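Local coordinates for protein cytochrome c2 (Blastochloris viridis, PDB 1CO6) that carries electrons on a covalently bound heme c, donating them to the oxidized bacteriochlorophyll in photophosphorylation, at residues G33-T41 against K52-F63. Numbering follows the deposited sequence.
Sequences GLFGRHSGT and KNSGITWTEEVF. With HEC (heme c), chain B.
Three backbone bonds join the two segments: G36 N to W58 O at 2.7 Å, W58 N to R37 O, and S39 N to I56 O. The last two flank H38 and T57, a non-hydrogen-bonded antiparallel pair forming a single bridge, and the type II turn from L34 to R37 brings the G36 N-H round to W58 O, which also takes a CA-H...O contact from F35. Beyond the bridge, S39 OG lies 2.8 Å from S54 OG, and both hydroxyls also meet the backbone oxygen of N51.

All this closes the edge of the heme pocket in the cytochrome c fold, around one heme propionate. W58 NE1 donates to O1A of heme c at 3.0 Å, with G40 N adding a weak bond to the same oxygen. The extended R37 chain brings NH1 to O2A in the guanidinium plane, nearly straight at 172°; NH1 also serves V30 O. Three N-H groups of these segments reach this carboxylate, and the nearby arginine probably favours its ionised form.

Apolar side chains pack between the segments and on heme methyls CMA and CMB. L34 CD1 sits over the five-membered ring of W58, 4.1 Å from its centroid, a CH-pi contact, while CD2 reaches F63 CD1. F63 has its CG anti to the backbone N (chi1 172°), which carries the ring inward until CZ is 3.5 Å from CMB. F35 turns its edge to the face of F63, planes at 82°, and E60 CG lies over a face of the F35 ring. T57 OG1 sits over the H38 ring, 3.2 Å from CE1.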
ATOM      1  N   GLY A  33       7.631  -1.232  -4.947  1.00 13.31           N
ATOM      2  CA  GLY A  33       7.081  -1.135  -6.302  1.00 13.20           C
ATOM      3  C   GLY A  33       5.568  -1.186  -6.336  1.00 14.30           C
ATOM      4  O   GLY A  33       4.981  -1.817  -7.230  1.00 12.88           O
ATOM      5  N   LEU A  34       4.860  -0.547  -5.428  1.00 13.84           N
ATOM      6  CA  LEU A  34       3.413  -0.575  -5.430  1.00 14.51           C
ATOM      7  C   LEU A  34       2.743   0.114  -6.627  1.00 15.44           C
ATOM      8  O   LEU A  34       1.842  -0.524  -7.259  1.00 15.40           O
ATOM      9  CB  LEU A  34       2.878  -0.014  -4.073  1.00 13.93           C
ATOM     10  CG  LEU A  34       1.362   0.098  -4.079  1.00 15.29           C
ATOM     11  CD1 LEU A  34       0.643  -1.262  -3.916  1.00 15.11           C
ATOM     12  CD2 LEU A  34       0.960   1.015  -2.929  1.00 13.88           C
ATOM     13  N   PHE A  35       3.096   1.371  -6.925  1.00 14.82           N
ATOM     14  CA  PHE A  35       2.363   2.080  -8.011  1.00 14.94           C
ATOM     15  C   PHE A  35       2.605   1.468  -9.381  1.00 16.16           C
ATOM     16  O   PHE A  35       3.768   1.303  -9.732  1.00 14.89           O
ATOM     17  CB  PHE A  35       2.627   3.598  -7.927  1.00 17.27           C
ATOM     18  CG  PHE A  35       2.153   4.125  -6.581  1.00 18.04           C
ATOM     19  CD1 PHE A  35       0.790   4.180  -6.320  1.00 18.84           C
ATOM     20  CD2 PHE A  35       3.090   4.533  -5.632  1.00 18.35           C
ATOM     21  CE1 PHE A  35       0.342   4.631  -5.080  1.00 20.46           C
ATOM     22  CE2 PHE A  35       2.657   4.995  -4.360  1.00 19.45           C
ATOM     23  CZ  PHE A  35       1.286   5.021  -4.113  1.00 19.58           C
ATOM     24  N   GLY A  36       1.508   1.205 -10.078  1.00 15.46           N
ATOM     25  CA  GLY A  36       1.546   0.621 -11.432  1.00 15.75           C
ATOM     26  C   GLY A  36       1.262  -0.849 -11.391  1.00 15.83           C
ATOM     27  O   GLY A  36       0.894  -1.439 -12.427  1.00 16.48           O
ATOM     28  N   ARG A  37       1.429  -1.443 -10.194  1.00 17.09           N
ATOM     29  CA  ARG A  37       1.196  -2.921 -10.102  1.00 16.41           C
ATOM     30  C   ARG A  37      -0.292  -3.262 -10.009  1.00 16.23           C
ATOM     31  O   ARG A  37      -1.107  -2.448  -9.522  1.00 14.11           O
ATOM     32  CB  ARG A  37       2.112  -3.461  -9.024  1.00 17.74           C
ATOM     33  CG  ARG A  37       1.587  -3.772  -7.634  1.00 19.60           C
ATOM     34  CD  ARG A  37       2.704  -4.562  -6.897  1.00 19.31           C
ATOM     35  NE  ARG A  37       2.158  -4.811  -5.568  1.00 20.89           N
ATOM     36  CZ  ARG A  37       2.754  -4.651  -4.370  1.00 20.69           C
ATOM     37  NH1 ARG A  37       2.087  -4.918  -3.222  1.00 19.25           N
ATOM     38  NH2 ARG A  37       4.012  -4.212  -4.261  1.00 19.42           N
ATOM     39  N   HIS A  38      -0.654  -4.424 -10.553  1.00 16.34           N
ATOM     40  CA  HIS A  38      -2.036  -4.964 -10.524  1.00 17.11           C
ATOM     41  C   HIS A  38      -2.254  -5.553  -9.137  1.00 15.51           C
ATOM     42  O   HIS A  38      -1.332  -6.111  -8.510  1.00 14.74           O
ATOM     43  CB  HIS A  38      -2.263  -6.022 -11.647  1.00 19.46           C
ATOM     44  CG  HIS A  38      -2.385  -5.345 -12.978  1.00 25.47           C
ATOM     45  ND1 HIS A  38      -3.497  -5.360 -13.775  1.00 27.39           N
ATOM     46  CD2 HIS A  38      -1.489  -4.530 -13.628  1.00 27.72           C
ATOM     47  CE1 HIS A  38      -3.265  -4.623 -14.863  1.00 28.51           C
ATOM     48  NE2 HIS A  38      -2.061  -4.092 -14.795  1.00 27.61           N
ATOM     49  N   SER A  39      -3.437  -5.400  -8.608  1.00 16.17           N
ATOM     50  CA  SER A  39      -3.693  -5.939  -7.235  1.00 16.48           C
ATOM     51  C   SER A  39      -3.567  -7.455  -7.231  1.00 16.19           C
ATOM     52  O   SER A  39      -3.836  -8.126  -8.251  1.00 15.83           O
ATOM     53  CB  SER A  39      -5.043  -5.492  -6.675  1.00 17.13           C
ATOM     54  OG  SER A  39      -6.098  -5.956  -7.479  1.00 20.86           O
ATOM     55  N   GLY A  40      -3.239  -7.979  -6.073  1.00 15.66           N
ATOM     56  CA  GLY A  40      -3.129  -9.410  -5.854  1.00 16.50           C
ATOM     57  C   GLY A  40      -2.028 -10.121  -6.577  1.00 17.11           C
ATOM     58  O   GLY A  40      -2.215 -11.346  -6.849  1.00 17.69           O
ATOM     59  N   THR A  41      -0.905  -9.485  -6.868  1.00 17.89           N
ATOM     60  CA  THR A  41       0.150 -10.188  -7.584  1.00 18.56           C
ATOM     61  C   THR A  41       1.424 -10.435  -6.838  1.00 19.74           C
ATOM     62  O   THR A  41       2.248 -11.088  -7.524  1.00 21.75           O
ATOM     63  CB  THR A  41       0.324  -9.509  -9.007  1.00 19.07           C
ATOM     64  OG1 THR A  41       0.955  -8.215  -8.879  1.00 19.01           O
ATOM     65  CG2 THR A  41      -1.018  -9.373  -9.766  1.00 18.05           C
ATOM     66  N   LYS A  52      -7.631 -10.069  -5.032  1.00 15.13           N
ATOM     67  CA  LYS A  52      -7.108 -10.735  -6.209  1.00 15.30           C
ATOM     68  C   LYS A  52      -7.935 -10.601  -7.475  1.00 14.81           C
ATOM     69  O   LYS A  52      -7.346 -10.445  -8.545  1.00 13.58           O
ATOM     70  CB  LYS A  52      -7.066 -12.230  -5.852  1.00 19.71           C
ATOM     71  CG  LYS A  52      -6.117 -13.188  -6.520  1.00 24.14           C
ATOM     72  CD  LYS A  52      -6.102 -14.448  -5.638  1.00 28.32           C
ATOM     73  CE  LYS A  52      -7.425 -15.088  -5.286  1.00 30.58           C
ATOM     74  NZ  LYS A  52      -7.459 -15.569  -3.861  1.00 29.43           N
ATOM     75  N   ASN A  53      -9.242 -10.727  -7.352  1.00 15.03           N
ATOM     76  CA  ASN A  53     -10.166 -10.642  -8.503  1.00 14.33           C
ATOM     77  C   ASN A  53     -10.744  -9.255  -8.727  1.00 16.68           C
ATOM     78  O   ASN A  53     -11.579  -9.108  -9.637  1.00 17.17           O
ATOM     79  CB  ASN A  53     -11.305 -11.674  -8.368  1.00 12.95           C
ATOM     80  CG  ASN A  53     -10.740 -13.091  -8.254  1.00 10.29           C
ATOM     81  OD1 ASN A  53      -9.726 -13.504  -8.829  1.00 14.12           O
ATOM     82  ND2 ASN A  53     -11.392 -13.913  -7.395  1.00 12.54           N
ATOM     83  N   SER A  54     -10.280  -8.240  -8.003  1.00 14.88           N
ATOM     84  CA  SER A  54     -10.841  -6.887  -8.125  1.00 15.12           C
ATOM     85  C   SER A  54     -10.583  -6.211  -9.451  1.00 16.43           C
ATOM     86  O   SER A  54     -11.365  -5.268  -9.741  1.00 17.24           O
ATOM     87  CB  SER A  54     -10.292  -6.001  -7.006  1.00 14.72           C
ATOM     88  OG  SER A  54      -8.905  -5.660  -7.207  1.00 14.09           O
ATOM     89  N   GLY A  55      -9.526  -6.575 -10.119  1.00 17.80           N
ATOM     90  CA  GLY A  55      -9.166  -5.930 -11.415  1.00 18.83           C
ATOM     91  C   GLY A  55      -8.546  -4.562 -11.229  1.00 19.91           C
ATOM     92  O   GLY A  55      -8.456  -3.735 -12.169  1.00 19.73           O
ATOM     93  N   ILE A  56      -8.084  -4.259 -10.016  1.00 17.52           N
ATOM     94  CA  ILE A  56      -7.512  -2.934  -9.791  1.00 18.06           C
ATOM     95  C   ILE A  56      -6.039  -2.881 -10.195  1.00 17.53           C
ATOM     96  O   ILE A  56      -5.242  -3.806 -10.052  1.00 17.05           O
ATOM     97  CB  ILE A  56      -7.624  -2.541  -8.266  1.00 18.04           C
ATOM     98  CG1 ILE A  56      -9.040  -2.069  -7.934  1.00 19.02           C
ATOM     99  CG2 ILE A  56      -6.561  -1.537  -7.755  1.00 16.99           C
ATOM    100  CD1 ILE A  56      -9.269  -1.892  -6.406  1.00 21.11           C
ATOM    101  N   THR A  57      -5.725  -1.689 -10.700  1.00 16.83           N
ATOM    102  CA  THR A  57      -4.328  -1.352 -11.010  1.00 16.76           C
ATOM    103  C   THR A  57      -4.027  -0.213 -10.014  1.00 17.16           C
ATOM    104  O   THR A  57      -4.811   0.777  -9.977  1.00 15.02           O
ATOM    105  CB  THR A  57      -4.044  -0.935 -12.497  1.00 18.31           C
ATOM    106  OG1 THR A  57      -4.417  -2.133 -13.232  1.00 18.94           O
ATOM    107  CG2 THR A  57      -2.576  -0.530 -12.690  1.00 17.84           C
ATOM    108  N   TRP A  58      -2.936  -0.313  -9.280  1.00 16.64           N
ATOM    109  CA  TRP A  58      -2.622   0.727  -8.281  1.00 16.32           C
ATOM    110  C   TRP A  58      -1.976   1.995  -8.818  1.00 16.59           C
ATOM    111  O   TRP A  58      -0.754   2.093  -8.886  1.00 19.18           O
ATOM    112  CB  TRP A  58      -1.758   0.146  -7.139  1.00 15.95           C
ATOM    113  CG  TRP A  58      -2.475  -0.906  -6.373  1.00 15.75           C
ATOM    114  CD1 TRP A  58      -2.176  -2.229  -6.351  1.00 13.38           C
ATOM    115  CD2 TRP A  58      -3.595  -0.726  -5.509  1.00 13.82           C
ATOM    116  NE1 TRP A  58      -3.040  -2.881  -5.498  1.00 14.91           N
ATOM    117  CE2 TRP A  58      -3.901  -1.981  -4.953  1.00 14.04           C
ATOM    118  CE3 TRP A  58      -4.347   0.402  -5.118  1.00 14.71           C
ATOM    119  CZ2 TRP A  58      -4.977  -2.179  -4.082  1.00 14.06           C
ATOM    120  CZ3 TRP A  58      -5.408   0.215  -4.247  1.00 15.37           C
ATOM    121  CH2 TRP A  58      -5.698  -1.043  -3.707  1.00 14.79           C
ATOM    122  N   THR A  59      -2.822   2.908  -9.153  1.00 16.69           N
ATOM    123  CA  THR A  59      -2.419   4.243  -9.628  1.00 16.88           C
ATOM    124  C   THR A  59      -2.533   5.059  -8.343  1.00 17.40           C
ATOM    125  O   THR A  59      -3.154   4.570  -7.372  1.00 15.78           O
ATOM    126  CB  THR A  59      -3.428   4.770 -10.730  1.00 15.35           C
ATOM    127  OG1 THR A  59      -4.732   4.919 -10.095  1.00 16.26           O
ATOM    128  CG2 THR A  59      -3.529   3.898 -11.993  1.00 16.81           C
ATOM    129  N   GLU A  60      -2.001   6.272  -8.383  1.00 19.43           N
ATOM    130  CA  GLU A  60      -2.090   7.202  -7.251  1.00 20.94           C
ATOM    131  C   GLU A  60      -3.509   7.558  -6.889  1.00 20.66           C
ATOM    132  O   GLU A  60      -3.821   7.547  -5.679  1.00 20.49           O
ATOM    133  CB  GLU A  60      -1.336   8.507  -7.468  1.00 23.82           C
ATOM    134  CG  GLU A  60       0.185   8.438  -7.377  1.00 26.76           C
ATOM    135  CD  GLU A  60       0.828   9.800  -7.283  1.00 30.16           C
ATOM    136  OE1 GLU A  60       0.289  10.800  -6.811  1.00 32.21           O
ATOM    137  OE2 GLU A  60       1.989   9.764  -7.743  1.00 32.94           O
ATOM    138  N   GLU A  61      -4.338   7.835  -7.886  1.00 20.14           N
ATOM    139  CA  GLU A  61      -5.758   8.220  -7.636  1.00 21.32           C
ATOM    140  C   GLU A  61      -6.537   7.085  -6.974  1.00 18.91           C
ATOM    141  O   GLU A  61      -7.279   7.303  -5.990  1.00 17.67           O
ATOM    142  CB  GLU A  61      -6.325   8.656  -8.966  1.00 25.55           C
ATOM    143  CG  GLU A  61      -7.740   8.925  -9.365  1.00 33.89           C
ATOM    144  CD  GLU A  61      -8.092   8.797 -10.830  1.00 37.85           C
ATOM    145  OE1 GLU A  61      -8.759   9.563 -11.534  1.00 40.40           O
ATOM    146  OE2 GLU A  61      -7.598   7.736 -11.321  1.00 40.80           O
ATOM    147  N   VAL A  62      -6.355   5.877  -7.510  1.00 17.23           N
ATOM    148  CA  VAL A  62      -7.001   4.673  -6.933  1.00 18.02           C
ATOM    149  C   VAL A  62      -6.433   4.413  -5.518  1.00 16.31           C
ATOM    150  O   VAL A  62      -7.268   4.085  -4.614  1.00 16.60           O
ATOM    151  CB  VAL A  62      -6.878   3.439  -7.850  1.00 19.31           C
ATOM    152  CG1 VAL A  62      -7.376   2.179  -7.117  1.00 20.12           C
ATOM    153  CG2 VAL A  62      -7.564   3.646  -9.203  1.00 20.92           C
ATOM    154  N   PHE A  63      -5.136   4.594  -5.314  1.00 15.40           N
ATOM    155  CA  PHE A  63      -4.581   4.378  -3.944  1.00 15.11           C
ATOM    156  C   PHE A  63      -5.242   5.349  -2.955  1.00 14.90           C
ATOM    157  O   PHE A  63      -5.615   5.047  -1.823  1.00 15.57           O
ATOM    158  CB  PHE A  63      -3.060   4.505  -3.929  1.00 17.12           C
ATOM    159  CG  PHE A  63      -2.403   4.484  -2.574  1.00 15.55           C
ATOM    160  CD1 PHE A  63      -2.113   3.228  -2.000  1.00 16.50           C
ATOM    161  CD2 PHE A  63      -2.082   5.632  -1.883  1.00 16.45           C
ATOM    162  CE1 PHE A  63      -1.470   3.145  -0.743  1.00 16.80           C
ATOM    163  CE2 PHE A  63      -1.496   5.587  -0.598  1.00 16.74           C
ATOM    164  CZ  PHE A  63      -1.173   4.328  -0.060  1.00 18.11           C
TER
HETATM  165 FE   HEC B 108      -2.524  -2.914   3.968  1.00 10.84          FE
HETATM  166  CHA HEC B 108      -3.189  -5.003   1.440  1.00 11.47           C
HETATM  167  CHB HEC B 108      -1.549  -0.487   1.753  1.00 12.47           C
HETATM  168  CHC HEC B 108      -2.097  -0.675   6.585  1.00 12.38           C
HETATM  169  CHD HEC B 108      -3.056  -5.463   6.245  1.00 12.95           C
HETATM  170  NA  HEC B 108      -2.369  -2.779   1.958  1.00 13.11           N
HETATM  171  C1A HEC B 108      -2.834  -3.716   1.041  1.00 13.13           C
HETATM  172  C2A HEC B 108      -2.785  -3.149  -0.277  1.00 13.31           C
HETATM  173  C3A HEC B 108      -2.338  -1.890  -0.168  1.00 13.78           C
HETATM  174  C4A HEC B 108      -2.081  -1.619   1.229  1.00 13.24           C
HETATM  175  CMA HEC B 108      -2.122  -0.844  -1.287  1.00 12.50           C
HETATM  176  CAA HEC B 108      -3.102  -3.926  -1.595  1.00 13.48           C
HETATM  177  CBA HEC B 108      -1.815  -4.712  -1.983  1.00 13.37           C
HETATM  178  CGA HEC B 108      -1.832  -5.498  -3.271  1.00 13.84           C
HETATM  179  O1A HEC B 108      -2.842  -5.441  -3.953  1.00 13.59           O
HETATM  180  O2A HEC B 108      -0.777  -6.141  -3.498  1.00 15.09           O
HETATM  181  NB  HEC B 108      -1.928  -1.015   4.137  1.00 12.78           N
HETATM  182  C1B HEC B 108      -1.505  -0.196   3.082  1.00 12.58           C
HETATM  183  C2B HEC B 108      -1.117   1.079   3.634  1.00 13.96           C
HETATM  184  C3B HEC B 108      -1.305   1.040   4.956  1.00 13.05           C
HETATM  185  C4B HEC B 108      -1.784  -0.264   5.303  1.00 13.69           C
HETATM  186  CMB HEC B 108      -0.599   2.227   2.742  1.00 12.79           C
HETATM  187  CAB HEC B 108      -0.976   2.205   5.950  1.00 13.20           C
HETATM  188  CBB HEC B 108      -1.867   3.298   5.882  1.00 13.78           C
HETATM  189  NC  HEC B 108      -2.577  -3.051   5.997  1.00 13.07           N
HETATM  190  C1C HEC B 108      -2.387  -2.012   6.879  1.00 13.26           C
HETATM  191  C2C HEC B 108      -2.514  -2.539   8.226  1.00 14.37           C
HETATM  192  C3C HEC B 108      -2.817  -3.840   8.140  1.00 14.49           C
HETATM  193  C4C HEC B 108      -2.826  -4.196   6.746  1.00 13.29           C
HETATM  194  CMC HEC B 108      -2.383  -1.676   9.497  1.00 13.51           C
HETATM  195  CAC HEC B 108      -2.981  -4.847   9.353  1.00 13.78           C
HETATM  196  CBC HEC B 108      -3.926  -4.601  10.363  1.00 13.67           C
HETATM  197  ND  HEC B 108      -2.981  -4.868   3.848  1.00 13.39           N
HETATM  198  C1D HEC B 108      -3.223  -5.743   4.909  1.00 12.37           C
HETATM  199  C2D HEC B 108      -3.690  -7.015   4.353  1.00 13.42           C
HETATM  200  C3D HEC B 108      -3.704  -6.897   3.024  1.00 12.88           C
HETATM  201  C4D HEC B 108      -3.291  -5.561   2.695  1.00 11.54           C
HETATM  202  CMD HEC B 108      -4.065  -8.232   5.238  1.00 11.46           C
HETATM  203  CAD HEC B 108      -4.194  -7.931   1.976  1.00 12.45           C
HETATM  204  CBD HEC B 108      -5.679  -7.637   1.590  1.00 12.22           C
HETATM  205  CGD HEC B 108      -6.402  -8.829   0.989  1.00 12.80           C
HETATM  206  O1D HEC B 108      -7.654  -8.624   0.978  1.00 13.86           O
HETATM  207  O2D HEC B 108      -5.786  -9.837   0.566  1.00 14.03           O
HETATM  208  O   HOH W   1      -5.729  -5.860 -12.680  1.00 42.19           O
HETATM  209  O   HOH W   2      -4.455 -10.598  -9.293  1.00 33.04           O